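Local atomic coordinates of hypothetical protein aq_1447 (Aquifex aeolicus, PDB entry 1YVU), a protein that uses short single-stranded DNA guides to bind complementary RNA targets and cleaves them as a divalent-metal-dependent endonuclease. Residues V513-I521 against H680-L690; S592-N603 against P640-L650. All coordinates share one frame; numbering follows the deposited sequence.

Overall arrangement
Both contacts lie in the PIWI domain, which has the RNase H fold and forms one lobe with the Mid domain. Followed from the N terminus, the chain enters contact 1 at 513-521, passes through 592-603 and 640-650, and returns to contact 1 only at 680-690. Contact 2, with 36 residues between its segments, is therefore nested inside the 158-residue loop closed by contact 1. Contact 1 lays helix 682-690 on strand 515-522; contact 2 pairs strand 592-599 with strand 641-645 of the PIWI box. Their centres are about 19 Å apart, yet they meet near the metal, where Lys600 NZ lies 4.1 Å from Asp683 CB.

Contact 1 of 2, residues V513-I521 against H680-L690; sequences VNAVAFTKI and HYSDKITKLML. With CA (calcium ion), chain B.
Val516, Phe518 and Lys520 of the strand meet helix 682-690 in turn, the two axes running roughly antiparallel, 148° between their directions, with a closest approach of 7.7 Å. Val516 divides its branches: CG1 packs on Met689 CB (3.8 Å), while CG2 reaches Leu690 CD2 (3.7 Å). Phe518 swings CG away from its own backbone N (chi1 -172°), which turns the ring toward Ile685; Ile685 CG2 lies over one face, offset toward the rim, and CD1 comes within 3.5 Å of Phe518 CE2. Thr686 CG2 fills in against Phe518 CB at 3.6 Å. At the far end Lys520, bent at its last two torsions, sends NZ to the carbonyl oxygen His680 O, a 2.9 Å hydrogen bond just before the helix begins. Farther out, Trp705 meets the Phe518 ring edge-to-face and makes a cation-pi contact with Lys520, and Thr686 OG1 bonds to Ser504 OG. From the helix side turned away from the strand, Asp683 OD2 binds calcium at 2.5 Å together with Asp502, while its OD1 takes Lys687 NZ on the syn lone pair. Apolar packing, with the Lys520–His680 bond at one end, thus seats the helix on the RNase H sheet, and its other side supplies a metal-binding carboxylate.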
loop_
_atom_site.group_PDB
_atom_site.type_symbol
_atom_site.label_atom_id
_atom_site.label_comp_id
_atom_site.label_asym_id
_atom_site.label_seq_id
_atom_site.Cartn_x
_atom_site.Cartn_y
_atom_site.Cartn_z
ATOM N N VAL A 513 2.515 15.189 14.606
ATOM C CA VAL A 513 1.491 15.501 15.593
ATOM C C VAL A 513 0.984 14.212 16.275
ATOM O O VAL A 513 1.432 13.866 17.373
ATOM C CB VAL A 513 0.344 16.287 14.899
ATOM C CG1 VAL A 513 -0.837 16.555 15.855
ATOM C CG2 VAL A 513 0.894 17.596 14.373
ATOM N N ASN A 514 0.052 13.517 15.622
ATOM C CA ASN A 514 -0.499 12.280 16.155
ATOM C C ASN A 514 0.093 11.076 15.404
ATOM O O ASN A 514 0.499 11.190 14.235
ATOM C CB ASN A 514 -2.036 12.310 16.081
ATOM C CG ASN A 514 -2.703 11.192 16.908
ATOM O OD1 ASN A 514 -2.075 10.546 17.765
ATOM N ND2 ASN A 514 -3.994 10.975 16.652
ATOM N N ALA A 515 0.176 9.957 16.133
ATOM C CA ALA A 515 0.702 8.670 15.658
ATOM C C ALA A 515 0.086 7.504 16.414
ATOM O O ALA A 515 -0.153 7.581 17.613
ATOM C CB ALA A 515 2.226 8.607 15.810
ATOM N N VAL A 516 -0.168 6.425 15.688
ATOM C CA VAL A 516 -0.733 5.200 16.234
ATOM C C VAL A 516 0.164 4.042 15.774
ATOM O O VAL A 516 0.538 3.971 14.587
ATOM C CB VAL A 516 -2.197 4.954 15.705
ATOM C CG1 VAL A 516 -2.740 3.632 16.224
ATOM C CG2 VAL A 516 -3.142 6.089 16.125
ATOM N N ALA A 517 0.479 3.136 16.711
ATOM C CA ALA A 517 1.292 1.940 16.440
ATOM C C ALA A 517 0.488 0.694 16.725
ATOM O O ALA A 517 -0.111 0.571 17.804
ATOM C CB ALA A 517 2.551 1.912 17.310
ATOM N N PHE A 518 0.472 -0.230 15.766
ATOM C CA PHE A 518 -0.218 -1.493 15.974
ATOM C C PHE A 518 0.689 -2.717 15.786
ATOM O O PHE A 518 0.957 -3.160 14.655
ATOM C CB PHE A 518 -1.490 -1.596 15.125
ATOM C CG PHE A 518 -2.355 -2.816 15.440
ATOM C CD1 PHE A 518 -2.613 -3.206 16.777
ATOM C CD2 PHE A 518 -2.917 -3.579 14.396
ATOM C CE1 PHE A 518 -3.402 -4.316 17.083
ATOM C CE2 PHE A 518 -3.721 -4.705 14.694
ATOM C CZ PHE A 518 -3.956 -5.064 16.059
ATOM N N THR A 519 1.035 -3.316 16.924
ATOM C CA THR A 519 1.902 -4.497 17.003
ATOM C C THR A 519 1.110 -5.781 17.255
ATOM O O THR A 519 0.086 -5.782 17.966
ATOM C CB THR A 519 3.012 -4.281 18.071
ATOM O OG1 THR A 519 3.745 -3.091 17.728
ATOM C CG2 THR A 519 3.989 -5.460 18.145
ATOM N N LYS A 520 1.563 -6.844 16.585
ATOM C CA LYS A 520 0.969 -8.173 16.660
ATOM C C LYS A 520 2.082 -9.190 16.868
ATOM O O LYS A 520 2.909 -9.432 15.983
ATOM C CB LYS A 520 0.238 -8.482 15.358
ATOM C CG LYS A 520 -1.235 -8.361 15.416
ATOM C CD LYS A 520 -1.847 -8.683 14.081
ATOM C CE LYS A 520 -1.833 -7.482 13.141
ATOM N NZ LYS A 520 -3.163 -7.252 12.431
ATOM N N ILE A 521 2.128 -9.741 18.067
ATOM C CA ILE A 521 3.131 -10.747 18.414
ATOM C C ILE A 521 2.540 -12.154 18.249
ATOM O O ILE A 521 1.477 -12.455 18.820
ATOM C CB ILE A 521 3.640 -10.541 19.864
ATOM C CG1 ILE A 521 4.147 -9.109 20.004
ATOM C CG2 ILE A 521 4.770 -11.514 20.171
ATOM C CD1 ILE A 521 4.215 -8.641 21.356
ATOM N N HIS A 680 -1.604 -8.315 8.085
ATOM C CA HIS A 680 -2.941 -8.220 7.517
ATOM C C HIS A 680 -3.790 -7.367 8.414
ATOM O O HIS A 680 -3.851 -7.580 9.628
ATOM C CB HIS A 680 -3.583 -9.573 7.361
ATOM C CG HIS A 680 -5.001 -9.493 6.892
ATOM N ND1 HIS A 680 -6.059 -9.857 7.703
ATOM C CD2 HIS A 680 -5.533 -9.117 5.716
ATOM C CE1 HIS A 680 -7.185 -9.717 7.028
ATOM N NE2 HIS A 680 -6.898 -9.271 5.822
ATOM N N TYR A 681 -4.376 -6.356 7.779
ATOM C CA TYR A 681 -5.230 -5.344 8.405
ATOM C C TYR A 681 -4.494 -4.307 9.268
ATOM O O TYR A 681 -5.123 -3.365 9.763
ATOM C CB TYR A 681 -6.362 -5.992 9.213
ATOM C CG TYR A 681 -7.719 -5.734 8.642
ATOM C CD1 TYR A 681 -8.004 -6.011 7.280
ATOM C CD2 TYR A 681 -8.721 -5.170 9.440
ATOM C CE1 TYR A 681 -9.260 -5.721 6.727
ATOM C CE2 TYR A 681 -9.985 -4.876 8.910
ATOM C CZ TYR A 681 -10.257 -5.147 7.548
ATOM O OH TYR A 681 -11.506 -4.823 7.019
ATOM N N SER A 682 -3.174 -4.461 9.436
ATOM C CA SER A 682 -2.398 -3.530 10.257
ATOM C C SER A 682 -2.430 -2.071 9.806
ATOM O O SER A 682 -2.582 -1.178 10.656
ATOM C CB SER A 682 -0.962 -4.003 10.468
ATOM O OG SER A 682 -0.950 -5.062 11.398
ATOM N N ASP A 683 -2.414 -1.837 8.486
ATOM C CA ASP A 683 -2.446 -0.469 7.977
ATOM C C ASP A 683 -3.840 0.151 8.021
ATOM O O ASP A 683 -3.963 1.372 8.109
ATOM C CB ASP A 683 -1.868 -0.381 6.568
ATOM C CG ASP A 683 -1.397 1.030 6.203
ATOM O OD1 ASP A 683 -2.122 1.682 5.422
ATOM O OD2 ASP A 683 -0.323 1.471 6.680
ATOM N N LYS A 684 -4.879 -0.683 7.963
ATOM C CA LYS A 684 -6.255 -0.177 8.023
ATOM C C LYS A 684 -6.706 0.186 9.432
ATOM O O LYS A 684 -7.406 1.176 9.599
ATOM C CB LYS A 684 -7.245 -1.121 7.325
ATOM C CG LYS A 684 -7.015 -1.138 5.796
ATOM C CD LYS A 684 -8.016 -1.965 4.968
ATOM C CE LYS A 684 -7.568 -2.008 3.481
ATOM N NZ LYS A 684 -8.640 -2.498 2.555
ATOM N N ILE A 685 -6.205 -0.545 10.434
ATOM C CA ILE A 685 -6.512 -0.328 11.864
ATOM C C ILE A 685 -5.826 0.949 12.442
ATOM O O ILE A 685 -6.455 1.711 13.168
ATOM C CB ILE A 685 -6.163 -1.617 12.715
ATOM C CG1 ILE A 685 -7.024 -2.793 12.276
ATOM C CG2 ILE A 685 -6.417 -1.410 14.201
ATOM C CD1 ILE A 685 -6.569 -4.102 12.837
ATOM N N THR A 686 -4.568 1.200 12.076
ATOM C CA THR A 686 -3.825 2.367 12.536
ATOM C C THR A 686 -4.409 3.665 11.970
ATOM O O THR A 686 -4.623 4.620 12.711
ATOM C CB THR A 686 -2.347 2.284 12.134
ATOM O OG1 THR A 686 -2.240 2.230 10.710
ATOM C CG2 THR A 686 -1.690 1.087 12.734
ATOM N N LYS A 687 -4.722 3.676 10.677
ATOM C CA LYS A 687 -5.285 4.855 10.022
ATOM C C LYS A 687 -6.684 5.184 10.515
ATOM O O LYS A 687 -7.169 6.290 10.342
ATOM C CB LYS A 687 -5.309 4.654 8.503
ATOM C CG LYS A 687 -3.961 4.855 7.842
ATOM C CD LYS A 687 -3.958 4.427 6.386
ATOM C CE LYS A 687 -2.619 4.787 5.724
ATOM N NZ LYS A 687 -2.489 4.358 4.280
ATOM N N LEU A 688 -7.297 4.211 11.168
ATOM C CA LEU A 688 -8.647 4.328 11.703
ATOM C C LEU A 688 -8.628 4.953 13.104
ATOM O O LEU A 688 -9.477 5.789 13.459
ATOM C CB LEU A 688 -9.271 2.926 11.756
ATOM C CG LEU A 688 -10.736 2.728 12.139
ATOM C CD1 LEU A 688 -11.673 3.154 11.035
ATOM C CD2 LEU A 688 -10.955 1.306 12.455
HETATM N N MSE A 689 -7.635 4.536 13.887
HETATM C CA MSE A 689 -7.464 5.009 15.245
HETATM C C MSE A 689 -6.962 6.445 15.262
HETATM O O MSE A 689 -7.255 7.181 16.197
HETATM C CB MSE A 689 -6.544 4.065 16.022
HETATM C CG MSE A 689 -7.045 2.619 16.166
HETATM SE SE MSE A 689 -8.927 2.386 16.624
HETATM C CE MSE A 689 -9.239 0.630 15.857
ATOM N N LEU A 690 -6.238 6.828 14.205
ATOM C CA LEU A 690 -5.711 8.198 13.985
ATOM C C LEU A 690 -6.864 9.226 13.831
ATOM O O LEU A 690 -6.783 10.355 14.333
ATOM C CB LEU A 690 -4.850 8.249 12.700
ATOM C CG LEU A 690 -3.364 7.888 12.642
ATOM C CD1 LEU A 690 -2.865 8.039 11.205
ATOM C CD2 LEU A 690 -2.564 8.766 13.593
HETATM CA CA CA B . 1.710 2.954 6.903
#

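Contact 2 of 2, residues S592-N603 against P640-L650; sequences SLELLEIIKRNN and PIKVRKVYGEL
Glu594 bends back at chi2 (-80°), and its carboxylate thereby receives two successive backbone amides: Leu650 N gives a 3.1 Å bond to Glu594 OE1 and Glu649 N a 3.0 Å bond to Glu594 OE2, both on the syn side, Leu650 N nearer the carboxylate plane and Glu649 N well tilted from it. Glu597 instead runs extended beyond CG beside Arg644, itself extended from CG to NE; the two point the same way from a hydrogen-bonded antiparallel pair. The carboxylate and guanidinium planes are at 90°, and Glu597 OE2 makes a salt bridge of 3.3 Å to Arg644 NH1. Val646 CG2 meets Glu597 CG at 3.8 Å and lies over one face of the Arg644 guanidinium, toward its rim. Val646 and Tyr647 together oppose Leu595 in a classic beta bulge. On the other face of the ladder Ile598 CG2 touches Ile641 CD1 (3.7 Å), and helix 652-661 covers Leu596 and Val643. Past the strand end, Asn603 ND2 donates a hydrogen bond to Pro640 O (2.9 Å), in the carbonyl plane on a lone pair, and a second to Ile599 O from above that carbonyl's plane. Paired amides meeting one carboxylate would be expected to stabilise the negative charge of Glu594 where the chain turns off the ladder at the end of the PIWI box.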
loop_
_atom_site.group_PDB
_atom_site.type_symbol
_atom_site.label_atom_id
_atom_site.label_comp_id
_atom_site.label_asym_id
_atom_site.label_seq_id
_atom_site.Cartn_x
_atom_site.Cartn_y
_atom_site.Cartn_z
ATOM N N SER A 592 17.951 -11.872 18.816
ATOM C CA SER A 592 18.451 -12.091 17.449
ATOM C C SER A 592 17.319 -11.597 16.502
ATOM O O SER A 592 16.259 -12.222 16.359
ATOM C CB SER A 592 18.839 -13.566 17.199
ATOM O OG SER A 592 19.445 -13.745 15.922
ATOM N N LEU A 593 17.543 -10.406 15.948
ATOM C CA LEU A 593 16.615 -9.741 15.064
ATOM C C LEU A 593 16.706 -10.029 13.585
ATOM O O LEU A 593 17.797 -10.181 13.024
ATOM C CB LEU A 593 16.738 -8.246 15.238
ATOM C CG LEU A 593 15.607 -7.513 15.956
ATOM C CD1 LEU A 593 15.448 -7.961 17.392
ATOM C CD2 LEU A 593 15.951 -6.051 15.927
ATOM N N GLU A 594 15.520 -10.097 12.975
ATOM C CA GLU A 594 15.301 -10.299 11.546
ATOM C C GLU A 594 14.250 -9.246 11.201
ATOM O O GLU A 594 13.147 -9.248 11.769
ATOM C CB GLU A 594 14.710 -11.674 11.234
ATOM C CG GLU A 594 15.438 -12.889 11.769
ATOM C CD GLU A 594 16.660 -13.322 10.961
ATOM O OE1 GLU A 594 16.629 -13.280 9.704
ATOM O OE2 GLU A 594 17.643 -13.766 11.604
ATOM N N LEU A 595 14.636 -8.302 10.344
ATOM C CA LEU A 595 13.751 -7.225 9.909
ATOM C C LEU A 595 13.306 -7.353 8.474
ATOM O O LEU A 595 14.131 -7.439 7.547
ATOM C CB LEU A 595 14.402 -5.851 10.073
ATOM C CG LEU A 595 14.826 -5.402 11.468
ATOM C CD1 LEU A 595 15.434 -4.006 11.376
ATOM C CD2 LEU A 595 13.659 -5.447 12.441
ATOM N N LEU A 596 11.992 -7.396 8.293
ATOM C CA LEU A 596 11.421 -7.486 6.963
ATOM C C LEU A 596 10.477 -6.339 6.686
ATOM O O LEU A 596 9.742 -5.901 7.570
ATOM C CB LEU A 596 10.654 -8.792 6.759
ATOM C CG LEU A 596 11.318 -10.121 7.099
ATOM C CD1 LEU A 596 10.461 -11.214 6.608
ATOM C CD2 LEU A 596 12.635 -10.220 6.446
ATOM N N GLU A 597 10.559 -5.831 5.462
ATOM C CA GLU A 597 9.692 -4.773 4.946
ATOM C C GLU A 597 8.695 -5.581 4.097
ATOM O O GLU A 597 9.096 -6.578 3.477
ATOM C CB GLU A 597 10.465 -3.897 3.960
ATOM C CG GLU A 597 11.167 -2.646 4.453
ATOM C CD GLU A 597 11.878 -1.900 3.287
ATOM O OE1 GLU A 597 11.796 -2.383 2.128
ATOM O OE2 GLU A 597 12.521 -0.834 3.516
ATOM N N ILE A 598 7.408 -5.221 4.120
ATOM C CA ILE A 598 6.413 -5.928 3.286
ATOM C C ILE A 598 5.698 -4.911 2.413
ATOM O O ILE A 598 4.798 -4.219 2.861
ATOM C CB ILE A 598 5.434 -6.847 4.105
ATOM C CG1 ILE A 598 6.200 -8.066 4.633
ATOM C CG2 ILE A 598 4.279 -7.348 3.213
ATOM C CD1 ILE A 598 5.410 -8.936 5.537
ATOM N N ILE A 599 6.140 -4.824 1.163
ATOM C CA ILE A 599 5.611 -3.874 0.195
ATOM C C ILE A 599 4.520 -4.499 -0.663
ATOM O O ILE A 599 4.808 -5.364 -1.503
ATOM C CB ILE A 599 6.764 -3.287 -0.703
ATOM C CG1 ILE A 599 7.638 -2.330 0.108
ATOM C CG2 ILE A 599 6.208 -2.493 -1.912
ATOM C CD1 ILE A 599 8.682 -2.966 0.921
ATOM N N LYS A 600 3.287 -4.014 -0.480
ATOM C CA LYS A 600 2.127 -4.512 -1.219
ATOM C C LYS A 600 1.772 -3.738 -2.474
ATOM O O LYS A 600 1.237 -4.314 -3.429
ATOM C CB LYS A 600 0.900 -4.647 -0.312
ATOM C CG LYS A 600 0.633 -3.534 0.667
ATOM C CD LYS A 600 1.279 -3.783 2.013
ATOM C CE LYS A 600 1.163 -2.522 2.865
ATOM N NZ LYS A 600 -0.256 -2.159 3.217
ATOM N N ARG A 601 2.138 -2.455 -2.484
ATOM C CA ARG A 601 1.863 -1.554 -3.605
ATOM C C ARG A 601 2.987 -1.393 -4.665
ATOM O O ARG A 601 4.165 -1.363 -4.331
ATOM C CB ARG A 601 1.461 -0.176 -3.050
ATOM C CG ARG A 601 -0.051 0.123 -3.048
ATOM C CD ARG A 601 -0.410 1.328 -2.156
ATOM N NE ARG A 601 -0.370 0.973 -0.730
ATOM C CZ ARG A 601 -0.671 1.783 0.290
ATOM N NH1 ARG A 601 -1.043 3.039 0.084
ATOM N NH2 ARG A 601 -0.626 1.318 1.535
ATOM N N ASN A 602 2.574 -1.314 -5.935
ATOM C CA ASN A 602 3.400 -1.097 -7.138
ATOM C C ASN A 602 4.552 -2.064 -7.484
ATOM O O ASN A 602 5.601 -1.692 -8.053
ATOM C CB ASN A 602 3.859 0.370 -7.204
ATOM C CG ASN A 602 2.725 1.355 -6.939
ATOM O OD1 ASN A 602 1.595 1.159 -7.382
ATOM N ND2 ASN A 602 3.018 2.396 -6.177
ATOM N N ASN A 603 4.273 -3.336 -7.246
ATOM C CA ASN A 603 5.218 -4.414 -7.466
ATOM C C ASN A 603 5.109 -5.030 -8.859
ATOM O O ASN A 603 4.155 -4.738 -9.596
ATOM C CB ASN A 603 4.961 -5.482 -6.398
ATOM C CG ASN A 603 5.244 -4.983 -5.009
ATOM O OD1 ASN A 603 6.260 -4.324 -4.747
ATOM N ND2 ASN A 603 4.331 -5.285 -4.102
ATOM N N PRO A 640 1.342 -9.172 -6.334
ATOM C CA PRO A 640 2.406 -9.899 -5.638
ATOM C C PRO A 640 3.050 -8.942 -4.647
ATOM O O PRO A 640 3.119 -7.737 -4.910
ATOM C CB PRO A 640 3.399 -10.204 -6.764
ATOM C CG PRO A 640 2.638 -10.028 -7.994
ATOM C CD PRO A 640 1.771 -8.870 -7.712
ATOM N N ILE A 641 3.500 -9.447 -3.506
ATOM C CA ILE A 641 4.163 -8.567 -2.538
ATOM C C ILE A 641 5.693 -8.606 -2.710
ATOM O O ILE A 641 6.242 -9.515 -3.347
ATOM C CB ILE A 641 3.752 -8.870 -1.060
ATOM C CG1 ILE A 641 4.440 -10.137 -0.547
ATOM C CG2 ILE A 641 2.215 -8.952 -0.944
ATOM C CD1 ILE A 641 4.413 -10.290 0.940
ATOM N N LYS A 642 6.368 -7.575 -2.217
ATOM C CA LYS A 642 7.820 -7.526 -2.290
ATOM C C LYS A 642 8.273 -7.540 -0.859
ATOM O O LYS A 642 7.887 -6.683 -0.063
ATOM C CB LYS A 642 8.324 -6.287 -3.034
ATOM C CG LYS A 642 9.823 -6.039 -2.941
ATOM C CD LYS A 642 10.259 -4.852 -3.780
ATOM C CE LYS A 642 11.405 -4.118 -3.099
ATOM N NZ LYS A 642 12.145 -3.219 -4.038
ATOM N N VAL A 643 8.998 -8.607 -0.526
ATOM C CA VAL A 643 9.558 -8.851 0.815
ATOM C C VAL A 643 11.024 -8.464 0.740
ATOM O O VAL A 643 11.710 -8.888 -0.175
ATOM C CB VAL A 643 9.492 -10.360 1.192
ATOM C CG1 VAL A 643 10.154 -10.605 2.542
ATOM C CG2 VAL A 643 8.060 -10.860 1.179
ATOM N N ARG A 644 11.483 -7.656 1.690
ATOM C CA ARG A 644 12.867 -7.233 1.720
ATOM C C ARG A 644 13.499 -7.578 3.062
ATOM O O ARG A 644 12.897 -7.344 4.105
ATOM C CB ARG A 644 12.978 -5.731 1.437
ATOM C CG ARG A 644 14.428 -5.226 1.295
ATOM C CD ARG A 644 14.520 -3.718 1.198
ATOM N NE ARG A 644 15.844 -3.248 1.602
ATOM C CZ ARG A 644 16.169 -1.978 1.843
ATOM N NH1 ARG A 644 15.266 -0.998 1.721
ATOM N NH2 ARG A 644 17.403 -1.691 2.233
ATOM N N LYS A 645 14.669 -8.213 3.028
ATOM C CA LYS A 645 15.374 -8.554 4.259
ATOM C C LYS A 645 16.286 -7.384 4.457
ATOM O O LYS A 645 17.297 -7.232 3.758
ATOM C CB LYS A 645 16.190 -9.835 4.131
ATOM C CG LYS A 645 16.935 -10.221 5.417
ATOM C CD LYS A 645 17.697 -11.528 5.256
ATOM C CE LYS A 645 19.140 -11.371 4.875
ATOM N NZ LYS A 645 19.793 -12.720 4.740
ATOM N N VAL A 646 15.881 -6.521 5.377
ATOM C CA VAL A 646 16.630 -5.320 5.668
ATOM C C VAL A 646 17.798 -5.720 6.525
ATOM O O VAL A 646 18.939 -5.495 6.148
ATOM C CB VAL A 646 15.729 -4.268 6.346
ATOM C CG1 VAL A 646 16.503 -2.953 6.625
ATOM C CG2 VAL A 646 14.566 -3.977 5.455
ATOM N N TYR A 647 17.480 -6.442 7.593
ATOM C CA TYR A 647 18.442 -6.945 8.561
ATOM C C TYR A 647 18.014 -8.384 8.800
ATOM O O TYR A 647 16.813 -8.666 8.854
ATOM C CB TYR A 647 18.360 -6.111 9.845
ATOM C CG TYR A 647 19.445 -6.330 10.882
ATOM C CD1 TYR A 647 20.732 -5.749 10.729
ATOM C CD2 TYR A 647 19.180 -7.082 12.050
ATOM C CE1 TYR A 647 21.740 -5.916 11.736
ATOM C CE2 TYR A 647 20.175 -7.263 13.056
ATOM C CZ TYR A 647 21.450 -6.679 12.894
ATOM O OH TYR A 647 22.405 -6.884 13.869
ATOM N N GLY A 648 18.986 -9.295 8.871
ATOM C CA GLY A 648 18.670 -10.700 9.076
ATOM C C GLY A 648 19.785 -11.703 8.869
ATOM O O GLY A 648 20.635 -11.563 7.995
ATOM N N GLU A 649 19.708 -12.772 9.652
ATOM C CA GLU A 649 20.674 -13.871 9.680
ATOM C C GLU A 649 20.177 -15.020 8.802
ATOM O O GLU A 649 20.988 -15.775 8.247
ATOM C CB GLU A 649 20.790 -14.291 11.147
ATOM C CG GLU A 649 21.600 -15.478 11.559
ATOM C CD GLU A 649 21.239 -15.858 12.989
ATOM O OE1 GLU A 649 20.687 -16.957 13.180
ATOM O OE2 GLU A 649 21.466 -15.047 13.919
ATOM N N LEU A 650 18.843 -15.125 8.680
ATOM C CA LEU A 650 18.160 -16.169 7.891
ATOM C C LEU A 650 17.993 -15.798 6.415
ATOM O O LEU A 650 17.910 -14.629 6.080
ATOM C CB LEU A 650 16.769 -16.474 8.486
ATOM C CG LEU A 650 16.611 -16.986 9.928
ATOM C CD1 LEU A 650 15.142 -17.138 10.261
ATOM C CD2 LEU A 650 17.335 -18.303 10.165
#